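Local coordinates for phosphotriesterase family protein (Listeria monocytogenes serotype 4b str. H7858, PDB 3PNZ) that hydrolyses lactones, probably phosphorylated sugar lactones, using a pair of zinc ions held in an amidohydrolase-fold barrel, at residues Y20-I25 with I213-R218; D238-I243 with S249-A254; A253-L258 with D265-S270; P297-E302 with K315-D320. All blocks are in the same frame, centred on the assembly; numbering follows the deposited sequence.

The four contacts run from the zinc site out to the shell of helices. Contact 1 is buried near the middle of the chain and consists of metal-bound histidines. Contact 2 is partly buried and polar: one arginine of helix 248-260 grips the loop after strand 234-237. Contact 3 uses the same helix, further along, and is buried and apolar against strand 267-269. Contact 4 is the outermost by its distance from the chain centre. It is a buried aromatic pair whose helices carry charged residues. His-215 to Asp-238 ties contact 1 to contact 2, Ser-270 joins contacts 1 and 3, and Phe-317 joins contacts 3 and 4.

Contact 1. Residues Y20-I25 with I213-R218; sequences YSHEHI and IGHMDR. With ZN (zinc ion), chain I.
His-22 and His-215 meet as a T-shaped (edge-to-face) ring pair beside the zinc site. The edge of His-215 faces one side of the His-22 ring. CE1 of His-215 lies over that face, 3.8 Å from NE2 of His-22. The ring centroids are 5.0 Å apart and the planes stand at 67°. Each ring serves a different metal. NE2 of His-22 binds one zinc ion at 2.1 Å, and NE2 of His-24 binds the same ion at 2.1 Å. Asp-272 and the carboxylated Lys-154 also bind this zinc. NE2 of His-215 binds the second zinc with His-187, and Lys-154 is a ligand there too. The pair therefore packs two first-shell ligands of a binuclear centre, as in other phosphotriesterase-family barrels.

In His-22, CG is anti to the backbone N (chi1 -177°), which carries the ring toward 213-218. Second-shell partners probably hold the rings in rotation. ND1 of His-215 hydrogen-bonds OD1 of Asp-238. The other nitrogen of His-22 has its polar partner in His-185. OG of Ser-270 hydrogen-bonds both the backbone N of His-22 and OE2 of Glu-23, and probably steadies the corner that the chain turns here.

Strand 19-23 pairs in parallel with strand 62-65, through Tyr-20 and Glu-23. The 213-218 segment leaves the end of strand 211-213, which pairs with strand 234-237, and leads on toward helix 222-229.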
loop_
_atom_site.group_PDB
_atom_site.type_symbol
_atom_site.label_atom_id
_atom_site.label_comp_id
_atom_site.label_asym_id
_atom_site.label_seq_id
_atom_site.Cartn_x
_atom_site.Cartn_y
_atom_site.Cartn_z
ATOM N N TYR A 20 4.545 9.004 0.314
ATOM C CA TYR A 20 4.897 7.683 -0.223
ATOM C C TYR A 20 3.658 6.812 -0.135
ATOM O O TYR A 20 3.124 6.608 0.951
ATOM C CB TYR A 20 6.005 7.022 0.610
ATOM C CG TYR A 20 7.420 7.539 0.415
ATOM C CD1 TYR A 20 7.742 8.438 -0.594
ATOM C CD2 TYR A 20 8.439 7.102 1.248
ATOM C CE1 TYR A 20 9.050 8.902 -0.757
ATOM C CE2 TYR A 20 9.746 7.553 1.092
ATOM C CZ TYR A 20 10.048 8.447 0.092
ATOM O OH TYR A 20 11.355 8.889 -0.045
ATOM N N SER A 21 3.225 6.263 -1.264
ATOM C CA SER A 21 1.915 5.615 -1.356
ATOM C C SER A 21 1.818 4.125 -0.990
ATOM O O SER A 21 0.719 3.585 -0.960
ATOM C CB SER A 21 1.324 5.830 -2.752
ATOM O OG SER A 21 1.003 7.194 -2.961
ATOM N N HIS A 22 2.941 3.464 -0.720
ATOM C CA HIS A 22 2.917 2.052 -0.334
ATOM C C HIS A 22 4.212 1.671 0.374
ATOM O O HIS A 22 5.235 1.456 -0.274
ATOM C CB HIS A 22 2.717 1.136 -1.552
ATOM C CG HIS A 22 2.621 -0.320 -1.205
ATOM N ND1 HIS A 22 1.480 -1.062 -1.423
ATOM C CD2 HIS A 22 3.514 -1.167 -0.637
ATOM C CE1 HIS A 22 1.677 -2.303 -1.017
ATOM N NE2 HIS A 22 2.902 -2.393 -0.535
ATOM N N GLU A 23 4.171 1.605 1.702
ATOM C CA GLU A 23 5.358 1.248 2.472
ATOM C C GLU A 23 5.041 0.282 3.599
ATOM O O GLU A 23 3.881 -0.019 3.868
ATOM C CB GLU A 23 6.021 2.496 3.071
ATOM C CG GLU A 23 6.464 3.538 2.048
ATOM C CD GLU A 23 7.601 3.047 1.157
ATOM O OE1 GLU A 23 8.303 2.089 1.553
ATOM O OE2 GLU A 23 7.801 3.637 0.073
ATOM N N HIS A 24 6.095 -0.202 4.250
ATOM C CA HIS A 24 5.975 -0.928 5.520
ATOM C C HIS A 24 6.946 -0.303 6.498
ATOM O O HIS A 24 7.984 0.201 6.095
ATOM C CB HIS A 24 6.253 -2.418 5.327
ATOM C CG HIS A 24 5.341 -3.046 4.327
ATOM N ND1 HIS A 24 4.090 -3.514 4.656
ATOM C CD2 HIS A 24 5.466 -3.209 2.989
ATOM C CE1 HIS A 24 3.492 -3.972 3.572
ATOM N NE2 HIS A 24 4.305 -3.793 2.546
ATOM N N ILE A 25 6.594 -0.296 7.781
ATOM C CA ILE A 25 7.374 0.463 8.755
ATOM C C ILE A 25 7.841 -0.407 9.919
ATOM O O ILE A 25 9.043 -0.541 10.169
ATOM C CB ILE A 25 6.568 1.664 9.287
ATOM C CG1 ILE A 25 6.101 2.532 8.123
ATOM C CG2 ILE A 25 7.423 2.489 10.248
ATOM C CD1 ILE A 25 5.103 3.623 8.530
ATOM N N ILE A 213 -3.906 0.241 -7.613
ATOM C CA ILE A 213 -3.418 -1.110 -7.849
ATOM C C ILE A 213 -1.916 -1.156 -7.596
ATOM O O ILE A 213 -1.132 -0.479 -8.266
ATOM C CB ILE A 213 -3.758 -1.561 -9.269
ATOM C CG1 ILE A 213 -5.270 -1.482 -9.494
ATOM C CG2 ILE A 213 -3.204 -2.985 -9.545
ATOM C CD1 ILE A 213 -5.683 -1.786 -10.903
ATOM N N GLY A 214 -1.525 -1.950 -6.606
ATOM C CA GLY A 214 -0.129 -2.057 -6.220
ATOM C C GLY A 214 0.700 -2.889 -7.190
ATOM O O GLY A 214 0.171 -3.751 -7.900
ATOM N N HIS A 215 2.000 -2.588 -7.227
ATOM C CA HIS A 215 3.008 -3.381 -7.940
ATOM C C HIS A 215 2.868 -3.390 -9.466
ATOM O O HIS A 215 3.267 -4.341 -10.124
ATOM C CB HIS A 215 3.080 -4.807 -7.362
ATOM C CG HIS A 215 3.050 -4.835 -5.869
ATOM N ND1 HIS A 215 3.792 -3.965 -5.098
ATOM C CD2 HIS A 215 2.330 -5.585 -5.001
ATOM C CE1 HIS A 215 3.546 -4.190 -3.820
ATOM N NE2 HIS A 215 2.666 -5.172 -3.733
ATOM N N MET A 216 2.327 -2.314 -10.037
ATOM C CA MET A 216 2.232 -2.232 -11.491
ATOM C C MET A 216 3.609 -2.197 -12.171
ATOM O O MET A 216 3.749 -2.561 -13.341
ATOM C CB MET A 216 1.375 -1.025 -11.900
ATOM C CG MET A 216 -0.110 -1.219 -11.633
ATOM S SD MET A 216 -0.909 -2.367 -12.774
ATOM C CE MET A 216 -0.676 -3.934 -11.926
ATOM N N ASP A 217 4.627 -1.791 -11.421
ATOM C CA ASP A 217 6.001 -1.768 -11.917
ATOM C C ASP A 217 6.583 -3.167 -12.116
ATOM O O ASP A 217 7.681 -3.302 -12.654
ATOM C CB ASP A 217 6.886 -1.053 -10.909
ATOM C CG ASP A 217 6.773 -1.672 -9.541
ATOM O OD1 ASP A 217 5.741 -1.437 -8.895
ATOM O OD2 ASP A 217 7.667 -2.455 -9.137
ATOM N N ARG A 218 5.874 -4.202 -11.670
ATOM C CA ARG A 218 6.387 -5.569 -11.819
ATOM C C ARG A 218 6.053 -6.170 -13.184
ATOM O O ARG A 218 6.609 -7.201 -13.566
ATOM C CB ARG A 218 5.870 -6.489 -10.706
ATOM C CG ARG A 218 6.404 -6.170 -9.304
ATOM C CD ARG A 218 7.884 -6.560 -9.131
ATOM N NE ARG A 218 8.113 -7.967 -9.455
ATOM C CZ ARG A 218 7.887 -8.978 -8.618
ATOM N NH1 ARG A 218 7.438 -8.740 -7.392
ATOM N NH2 ARG A 218 8.110 -10.232 -9.007
HETATM ZN ZN ZN I . 3.802 -4.007 0.516
#

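Contact 2. Residues D238-I243 with S249-A254; sequences DGIAKI and SARIAA. With PO4 (phosphate ion), chain L.
The side chain of Arg-251 reaches from helix 248-260 to the 238-243 segment through a bend at chi3 (-73°), after an extended CB-CG-CD run. That bend lays the guanidinium against the type II beta turn from Gly-239 to Lys-242. O of Gly-239 sits over one face, 3.3 Å from CZ of Arg-251 and offset toward the rim. It accepts the N-H of Lys-242, closing the turn, and is not hydrogen-bonded to the guanidinium. Across the contact, NH1 of Arg-251 donates to O of Lys-242 at 3.2 Å. The bond is bent, with an N-H...O angle of 144°, and the donor stands above the carbonyl plane. CD1 of Ile-243 comes to the guanidinium edge, near its plane, 3.9 Å from NH2 of Arg-251. Nearer the helix, CD1 of Ile-240 lies 4.2 Å from CD of Arg-251.

NH2 of Arg-251 also forms a salt bridge with Glu-248, which accepts the N-H of Ala-241 too, and a weak hydrogen bond to O of Ala-246. NZ of the extended Lys-242 hydrogen-bonds O3 of a phosphate ion at 2.8 Å, and also O of Asp-272. Tyr-245, Tyr-278, Lys-244 and Arg-275 bind this phosphate too.

The carboxylate of Glu-248 probably offsets the buried arginine charge. The phosphate probably comes from the crystallisation liquor, but its cluster of donors is consistent with a site for a substrate phosphate group.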
loop_
_atom_site.group_PDB
_atom_site.type_symbol
_atom_site.label_atom_id
_atom_site.label_comp_id
_atom_site.label_asym_id
_atom_site.label_seq_id
_atom_site.Cartn_x
_atom_site.Cartn_y
_atom_site.Cartn_z
ATOM N N ASP A 238 5.684 0.959 -7.160
ATOM C CA ASP A 238 6.182 0.942 -5.786
ATOM C C ASP A 238 7.409 0.066 -5.608
ATOM O O ASP A 238 7.767 -0.300 -4.489
ATOM C CB ASP A 238 5.063 0.545 -4.814
ATOM C CG ASP A 238 4.280 -0.645 -5.299
ATOM O OD1 ASP A 238 4.921 -1.643 -5.682
ATOM O OD2 ASP A 238 3.029 -0.591 -5.309
ATOM N N GLY A 239 8.060 -0.253 -6.720
ATOM C CA GLY A 239 9.305 -0.999 -6.686
ATOM C C GLY A 239 10.519 -0.156 -7.051
ATOM O O GLY A 239 11.513 -0.685 -7.560
ATOM N N ILE A 240 10.450 1.151 -6.789
ATOM C CA ILE A 240 11.574 2.037 -7.060
ATOM C C ILE A 240 12.830 1.492 -6.399
ATOM O O ILE A 240 12.794 1.055 -5.242
ATOM C CB ILE A 240 11.324 3.470 -6.538
ATOM C CG1 ILE A 240 10.076 4.077 -7.189
ATOM C CG2 ILE A 240 12.556 4.356 -6.766
ATOM C CD1 ILE A 240 10.073 4.029 -8.710
ATOM N N ALA A 241 13.928 1.518 -7.153
ATOM C CA ALA A 241 15.241 1.054 -6.703
ATOM C C ALA A 241 15.396 -0.466 -6.686
ATOM O O ALA A 241 16.468 -0.970 -6.354
ATOM C CB ALA A 241 15.592 1.641 -5.332
ATOM N N LYS A 242 14.344 -1.202 -7.036
ATOM C CA LYS A 242 14.435 -2.665 -6.993
ATOM C C LYS A 242 15.059 -3.211 -8.273
ATOM O O LYS A 242 14.382 -3.749 -9.152
ATOM C CB LYS A 242 13.077 -3.301 -6.665
ATOM C CG LYS A 242 12.567 -2.828 -5.295
ATOM C CD LYS A 242 11.418 -3.665 -4.764
ATOM C CE LYS A 242 10.916 -3.085 -3.427
ATOM N NZ LYS A 242 9.919 -3.974 -2.765
ATOM N N ILE A 243 16.376 -3.048 -8.364
ATOM C CA ILE A 243 17.127 -3.407 -9.557
ATOM C C ILE A 243 17.006 -4.888 -9.883
ATOM O O ILE A 243 17.101 -5.284 -11.046
ATOM C CB ILE A 243 18.621 -3.025 -9.412
ATOM C CG1 ILE A 243 18.760 -1.542 -9.057
ATOM C CG2 ILE A 243 19.387 -3.352 -10.688
ATOM C CD1 ILE A 243 18.083 -0.605 -10.055
ATOM N N SER A 249 15.613 2.856 -15.190
ATOM C CA SER A 249 15.217 3.362 -16.495
ATOM C C SER A 249 13.945 2.710 -17.029
ATOM O O SER A 249 13.152 3.359 -17.711
ATOM C CB SER A 249 16.352 3.163 -17.505
ATOM O OG SER A 249 16.851 1.836 -17.428
ATOM N N ALA A 250 13.760 1.423 -16.745
ATOM C CA ALA A 250 12.586 0.707 -17.241
ATOM C C ALA A 250 11.315 1.160 -16.525
ATOM O O ALA A 250 10.266 1.334 -17.157
ATOM C CB ALA A 250 12.769 -0.801 -17.105
ATOM N N ARG A 251 11.403 1.348 -15.213
ATOM C CA ARG A 251 10.256 1.878 -14.474
ATOM C C ARG A 251 9.921 3.285 -14.969
ATOM O O ARG A 251 8.755 3.614 -15.229
ATOM C CB ARG A 251 10.509 1.863 -12.961
ATOM C CG ARG A 251 10.369 0.472 -12.321
ATOM C CD ARG A 251 10.677 0.487 -10.825
ATOM N NE ARG A 251 12.113 0.634 -10.593
ATOM C CZ ARG A 251 12.961 -0.389 -10.529
ATOM N NH1 ARG A 251 12.516 -1.638 -10.659
ATOM N NH2 ARG A 251 14.252 -0.162 -10.330
ATOM N N ILE A 252 10.949 4.108 -15.133
ATOM C CA ILE A 252 10.734 5.491 -15.533
ATOM C C ILE A 252 10.128 5.560 -16.940
ATOM O O ILE A 252 9.217 6.357 -17.198
ATOM C CB ILE A 252 12.037 6.313 -15.407
ATOM C CG1 ILE A 252 12.337 6.564 -13.925
ATOM C CG2 ILE A 252 11.940 7.620 -16.190
ATOM C CD1 ILE A 252 13.693 7.196 -13.652
ATOM N N ALA A 253 10.604 4.709 -17.842
ATOM C CA ALA A 253 10.043 4.650 -19.194
ATOM C C ALA A 253 8.546 4.302 -19.176
ATOM O O ALA A 253 7.756 4.860 -19.947
ATOM C CB ALA A 253 10.815 3.659 -20.061
ATOM N N ALA A 254 8.162 3.382 -18.293
ATOM C CA ALA A 254 6.777 2.927 -18.207
ATOM C C ALA A 254 5.898 4.054 -17.671
ATOM O O ALA A 254 4.779 4.270 -18.137
ATOM C CB ALA A 254 6.673 1.686 -17.312
HETATM P P PO4 L . 10.714 -7.673 -2.237
HETATM O O1 PO4 L . 11.782 -8.713 -2.023
HETATM O O2 PO4 L . 10.043 -7.393 -0.910
HETATM O O3 PO4 L . 11.338 -6.389 -2.732
HETATM O O4 PO4 L . 9.676 -8.167 -3.223
#

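Contact 3. Residues A253-L258 with D265-S270; sequences AAILYL and DQILVS
Ile-255 and Leu-258 of helix 248-260 pack on Ile-267 of strand 267-269, within a beta-alpha-beta unit of the TIM-barrel-type fold. The helix follows strand 234-237 and leads to its parallel neighbour. The tight part centres on one methyl, CD1 of Ile-267. CB of that residue points toward the helix, and CG1 is anti to the carbonyl carbon (chi1 -62°). With chi2 extended, CD1 is carried between two helix residues one turn apart. CG2 of Ile-255 meets CD1 of Ile-267 at 3.8 Å, and CB of Leu-258 meets it at 4.0 Å. The two isoleucine side chains run at a slant to each other. All three residues are buried.

Other residues complete this apolar cluster. Phe-317 of helix 310-325 touches both Ile-255 and Ile-267, and Phe-237 of strand 234-237 lies against Ile-255 and Leu-258.

The contact is looser at its margins. CG2 of Val-269 stays 4.6 Å from CD1 of Ile-255. Ala-253 is exposed on the outer side of the helix. Asp-265 and Gln-266 are partly exposed, and Asp-265 forms a salt bridge with Lys-316. One polar atom enters the tight part: O of Ile-255 lies 3.7 Å from CD1 of Ile-267.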
loop_
_atom_site.group_PDB
_atom_site.type_symbol
_atom_site.label_atom_id
_atom_site.label_comp_id
_atom_site.label_asym_id
_atom_site.label_seq_id
_atom_site.Cartn_x
_atom_site.Cartn_y
_atom_site.Cartn_z
ATOM N N ALA A 253 10.604 4.709 -17.842
ATOM C CA ALA A 253 10.043 4.650 -19.194
ATOM C C ALA A 253 8.546 4.302 -19.176
ATOM O O ALA A 253 7.756 4.860 -19.947
ATOM C CB ALA A 253 10.815 3.659 -20.061
ATOM N N ALA A 254 8.162 3.382 -18.293
ATOM C CA ALA A 254 6.777 2.927 -18.207
ATOM C C ALA A 254 5.898 4.054 -17.671
ATOM O O ALA A 254 4.779 4.270 -18.137
ATOM C CB ALA A 254 6.673 1.686 -17.312
ATOM N N ILE A 255 6.410 4.767 -16.675
ATOM C CA ILE A 255 5.700 5.922 -16.134
ATOM C C ILE A 255 5.493 6.971 -17.224
ATOM O O ILE A 255 4.384 7.471 -17.411
ATOM C CB ILE A 255 6.455 6.529 -14.944
ATOM C CG1 ILE A 255 6.330 5.605 -13.731
ATOM C CG2 ILE A 255 5.916 7.926 -14.603
ATOM C CD1 ILE A 255 7.247 5.955 -12.599
ATOM N N LEU A 256 6.557 7.281 -17.959
ATOM C CA LEU A 256 6.475 8.316 -18.986
ATOM C C LEU A 256 5.590 7.905 -20.159
ATOM O O LEU A 256 4.962 8.757 -20.792
ATOM C CB LEU A 256 7.871 8.742 -19.454
ATOM C CG LEU A 256 8.702 9.460 -18.386
ATOM C CD1 LEU A 256 10.088 9.760 -18.932
ATOM C CD2 LEU A 256 8.000 10.739 -17.934
ATOM N N TYR A 257 5.506 6.609 -20.447
ATOM C CA TYR A 257 4.530 6.164 -21.446
ATOM C C TYR A 257 3.111 6.502 -20.998
ATOM O O TYR A 257 2.301 7.020 -21.782
ATOM C CB TYR A 257 4.641 4.661 -21.739
ATOM C CG TYR A 257 3.513 4.177 -22.614
ATOM C CD1 TYR A 257 3.495 4.464 -23.974
ATOM C CD2 TYR A 257 2.448 3.465 -22.078
ATOM C CE1 TYR A 257 2.454 4.043 -24.783
ATOM C CE2 TYR A 257 1.394 3.035 -22.882
ATOM C CZ TYR A 257 1.408 3.324 -24.229
ATOM O OH TYR A 257 0.367 2.899 -25.021
ATOM N N LEU A 258 2.796 6.203 -19.743
ATOM C CA LEU A 258 1.461 6.503 -19.231
ATOM C C LEU A 258 1.218 8.014 -19.253
ATOM O O LEU A 258 0.124 8.456 -19.608
ATOM C CB LEU A 258 1.254 5.931 -17.827
ATOM C CG LEU A 258 0.972 4.419 -17.798
ATOM C CD1 LEU A 258 1.068 3.882 -16.374
ATOM C CD2 LEU A 258 -0.411 4.104 -18.403
ATOM N N ASP A 265 -2.354 11.734 -14.010
ATOM C CA ASP A 265 -3.068 11.982 -12.762
ATOM C C ASP A 265 -3.359 10.693 -11.990
ATOM O O ASP A 265 -3.930 10.722 -10.896
ATOM C CB ASP A 265 -4.389 12.697 -13.047
ATOM C CG ASP A 265 -4.199 14.114 -13.560
ATOM O OD1 ASP A 265 -3.119 14.698 -13.342
ATOM O OD2 ASP A 265 -5.152 14.645 -14.173
ATOM N N GLN A 266 -2.987 9.551 -12.566
ATOM C CA GLN A 266 -3.297 8.266 -11.943
ATOM C C GLN A 266 -2.071 7.555 -11.378
ATOM O O GLN A 266 -2.196 6.478 -10.788
ATOM C CB GLN A 266 -4.028 7.351 -12.931
ATOM C CG GLN A 266 -5.468 7.783 -13.173
ATOM C CD GLN A 266 -6.050 7.209 -14.451
ATOM O OE1 GLN A 266 -6.389 7.950 -15.375
ATOM N NE2 GLN A 266 -6.175 5.884 -14.510
ATOM N N ILE A 267 -0.900 8.160 -11.552
ATOM C CA ILE A 267 0.361 7.530 -11.134
ATOM C C ILE A 267 0.724 7.803 -9.668
ATOM O O ILE A 267 0.722 8.950 -9.207
ATOM C CB ILE A 267 1.510 7.940 -12.069
ATOM C CG1 ILE A 267 1.206 7.441 -13.486
ATOM C CG2 ILE A 267 2.854 7.393 -11.549
ATOM C CD1 ILE A 267 2.069 8.040 -14.548
ATOM N N LEU A 268 1.014 6.734 -8.929
ATOM C CA LEU A 268 1.508 6.843 -7.557
ATOM C C LEU A 268 2.872 6.180 -7.494
ATOM O O LEU A 268 3.164 5.297 -8.299
ATOM C CB LEU A 268 0.570 6.133 -6.585
ATOM C CG LEU A 268 -0.882 6.605 -6.536
ATOM C CD1 LEU A 268 -1.706 5.671 -5.652
ATOM C CD2 LEU A 268 -0.932 8.049 -6.046
ATOM N N VAL A 269 3.697 6.598 -6.536
ATOM C CA VAL A 269 5.077 6.118 -6.441
ATOM C C VAL A 269 5.463 5.805 -4.998
ATOM O O VAL A 269 5.109 6.534 -4.068
ATOM C CB VAL A 269 6.085 7.153 -7.021
ATOM C CG1 VAL A 269 7.526 6.665 -6.848
ATOM C CG2 VAL A 269 5.781 7.434 -8.494
ATOM N N SER A 270 6.175 4.701 -4.807
ATOM C CA SER A 270 6.683 4.347 -3.488
ATOM C C SER A 270 7.790 3.301 -3.631
ATOM O O SER A 270 8.174 2.955 -4.749
ATOM C CB SER A 270 5.551 3.828 -2.600
ATOM O OG SER A 270 5.654 4.368 -1.288
#

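Contact 4. Residues P297-E302 with K315-D320; sequences PRFIDE and KKFFVD
The rings of Phe-299 and Phe-317 meet obliquely, with planes at 59° and centroids 5.5 Å apart. The touching atoms are few. CZ of Phe-299 comes in at the edge of the Phe-317 ring, near its plane, 3.5 Å from CE2 of Phe-317. CE2 of Phe-299 follows at 3.8 Å from that same CE2 of Phe-317. The long axes of the two side chains cross at about a right angle. Phe-299 has CG anti to the backbone N (chi1 176°), which sends the ring across to the other helix. Trp-295, one turn earlier, lies nearly parallel to it.

On the same helix, the guanidinium of Arg-298 holds Glu-302 side-on. NE (3.0 Å) and NH1 (2.8 Å) of Arg-298 both donate to OE1 of Glu-302. OE1 and CD of Glu-302 lie near the guanidinium plane, while NH1 is 25° out of the carboxylate plane. OE2 of Glu-302 forms a second salt bridge, with Lys-306. In the partner helix, O of Lys-315 accepts from N of Val-319 and from N of Asp-320, the latter marking a wider pi-type turn.

The contact joins helices 289-305 and 310-325, successive in the chain. Leu-313 and Val-314 of the second helix also touch Phe-299. Phe-317 also faces helix 248-260 and touches Val-269, so this ring lies between the outer helices and the barrel strand 267-269.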
loop_
_atom_site.group_PDB
_atom_site.type_symbol
_atom_site.label_atom_id
_atom_site.label_comp_id
_atom_site.label_asym_id
_atom_site.label_seq_id
_atom_site.Cartn_x
_atom_site.Cartn_y
_atom_site.Cartn_z
ATOM N N PRO A 297 15.290 13.770 -8.003
ATOM C CA PRO A 297 16.145 14.585 -8.874
ATOM C C PRO A 297 16.466 13.894 -10.196
ATOM O O PRO A 297 16.527 14.548 -11.233
ATOM C CB PRO A 297 17.414 14.784 -8.037
ATOM C CG PRO A 297 16.971 14.620 -6.629
ATOM C CD PRO A 297 15.876 13.585 -6.664
ATOM N N ARG A 298 16.662 12.581 -10.171
ATOM C CA ARG A 298 16.944 11.875 -11.417
ATOM C C ARG A 298 15.730 11.872 -12.330
ATOM O O ARG A 298 15.846 12.126 -13.532
ATOM C CB ARG A 298 17.402 10.443 -11.164
ATOM C CG ARG A 298 17.671 9.715 -12.474
ATOM C CD ARG A 298 17.279 8.279 -12.406
ATOM N NE ARG A 298 17.005 7.738 -13.734
ATOM C CZ ARG A 298 17.485 6.586 -14.179
ATOM N NH1 ARG A 298 17.169 6.161 -15.399
ATOM N NH2 ARG A 298 18.287 5.867 -13.403
ATOM N N PHE A 299 14.558 11.583 -11.767
ATOM C CA PHE A 299 13.347 11.577 -12.575
ATOM C C PHE A 299 13.088 12.935 -13.215
ATOM O O PHE A 299 12.757 13.025 -14.399
ATOM C CB PHE A 299 12.115 11.153 -11.773
ATOM C CG PHE A 299 10.852 11.227 -12.576
ATOM C CD1 PHE A 299 10.497 10.185 -13.420
ATOM C CD2 PHE A 299 10.059 12.364 -12.548
ATOM C CE1 PHE A 299 9.345 10.261 -14.193
ATOM C CE2 PHE A 299 8.913 12.443 -13.321
ATOM C CZ PHE A 299 8.559 11.393 -14.141
ATOM N N ILE A 300 13.224 13.991 -12.424
ATOM C CA ILE A 300 13.027 15.335 -12.942
ATOM C C ILE A 300 13.960 15.587 -14.120
ATOM O O ILE A 300 13.524 16.031 -15.184
ATOM C CB ILE A 300 13.229 16.395 -11.845
ATOM C CG1 ILE A 300 12.118 16.276 -10.799
ATOM C CG2 ILE A 300 13.241 17.793 -12.451
ATOM C CD1 ILE A 300 12.310 17.178 -9.587
ATOM N N ASP A 301 15.236 15.265 -13.935
ATOM C CA ASP A 301 16.241 15.504 -14.964
ATOM C C ASP A 301 15.947 14.693 -16.216
ATOM O O ASP A 301 15.922 15.229 -17.322
ATOM C CB ASP A 301 17.639 15.179 -14.439
ATOM C CG ASP A 301 18.733 15.639 -15.382
ATOM O OD1 ASP A 301 19.664 14.852 -15.654
ATOM O OD2 ASP A 301 18.650 16.793 -15.857
ATOM N N GLU A 302 15.697 13.398 -16.037
ATOM C CA GLU A 302 15.444 12.527 -17.175
ATOM C C GLU A 302 14.147 12.909 -17.895
ATOM O O GLU A 302 14.110 12.970 -19.127
ATOM C CB GLU A 302 15.439 11.050 -16.750
ATOM C CG GLU A 302 15.337 10.093 -17.920
ATOM C CD GLU A 302 15.482 8.629 -17.531
ATOM O OE1 GLU A 302 15.699 8.323 -16.339
ATOM O OE2 GLU A 302 15.366 7.778 -18.435
ATOM N N LYS A 315 5.240 16.654 -8.598
ATOM C CA LYS A 315 4.191 17.199 -7.749
ATOM C C LYS A 315 2.915 16.355 -7.836
ATOM O O LYS A 315 2.259 16.114 -6.825
ATOM C CB LYS A 315 3.898 18.655 -8.111
ATOM C CG LYS A 315 2.945 19.336 -7.146
ATOM C CD LYS A 315 2.419 20.641 -7.719
ATOM C CE LYS A 315 1.151 21.078 -6.990
ATOM N NZ LYS A 315 1.357 21.096 -5.515
ATOM N N LYS A 316 2.572 15.899 -9.038
ATOM C CA LYS A 316 1.423 15.015 -9.190
ATOM C C LYS A 316 1.638 13.666 -8.508
ATOM O O LYS A 316 0.787 13.234 -7.734
ATOM C CB LYS A 316 1.046 14.835 -10.662
ATOM C CG LYS A 316 0.553 16.133 -11.284
ATOM C CD LYS A 316 -0.086 15.936 -12.627
ATOM C CE LYS A 316 -0.952 17.154 -12.974
ATOM N NZ LYS A 316 -1.685 16.933 -14.234
ATOM N N PHE A 317 2.773 13.011 -8.765
ATOM C CA PHE A 317 2.965 11.659 -8.238
ATOM C C PHE A 317 2.964 11.612 -6.708
ATOM O O PHE A 317 2.465 10.652 -6.117
ATOM C CB PHE A 317 4.263 11.007 -8.755
ATOM C CG PHE A 317 4.366 10.945 -10.255
ATOM C CD1 PHE A 317 3.248 11.126 -11.056
ATOM C CD2 PHE A 317 5.591 10.714 -10.861
ATOM C CE1 PHE A 317 3.350 11.075 -12.435
ATOM C CE2 PHE A 317 5.698 10.653 -12.244
ATOM C CZ PHE A 317 4.582 10.838 -13.027
ATOM N N PHE A 318 3.539 12.629 -6.067
ATOM C CA PHE A 318 3.721 12.583 -4.615
ATOM C C PHE A 318 2.800 13.502 -3.829
ATOM O O PHE A 318 2.725 13.385 -2.607
ATOM C CB PHE A 318 5.174 12.888 -4.237
ATOM C CG PHE A 318 6.160 11.902 -4.794
ATOM C CD1 PHE A 318 6.381 10.692 -4.150
ATOM C CD2 PHE A 318 6.850 12.178 -5.961
ATOM C CE1 PHE A 318 7.291 9.771 -4.655
ATOM C CE2 PHE A 318 7.753 11.259 -6.473
ATOM C CZ PHE A 318 7.968 10.057 -5.817
ATOM N N VAL A 319 2.122 14.422 -4.510
ATOM C CA VAL A 319 1.220 15.334 -3.804
ATOM C C VAL A 319 -0.208 15.283 -4.340
ATOM O O VAL A 319 -1.109 14.840 -3.640
ATOM C CB VAL A 319 1.718 16.796 -3.825
ATOM C CG1 VAL A 319 0.743 17.686 -3.044
ATOM C CG2 VAL A 319 3.121 16.895 -3.249
ATOM N N ASP A 320 -0.416 15.722 -5.577
ATOM C CA ASP A 320 -1.776 15.835 -6.109
ATOM C C ASP A 320 -2.489 14.485 -6.207
ATOM O O ASP A 320 -3.629 14.352 -5.778
ATOM C CB ASP A 320 -1.781 16.520 -7.476
ATOM C CG ASP A 320 -1.225 17.935 -7.426
ATOM O OD1 ASP A 320 -1.163 18.514 -6.327
ATOM O OD2 ASP A 320 -0.846 18.461 -8.491
#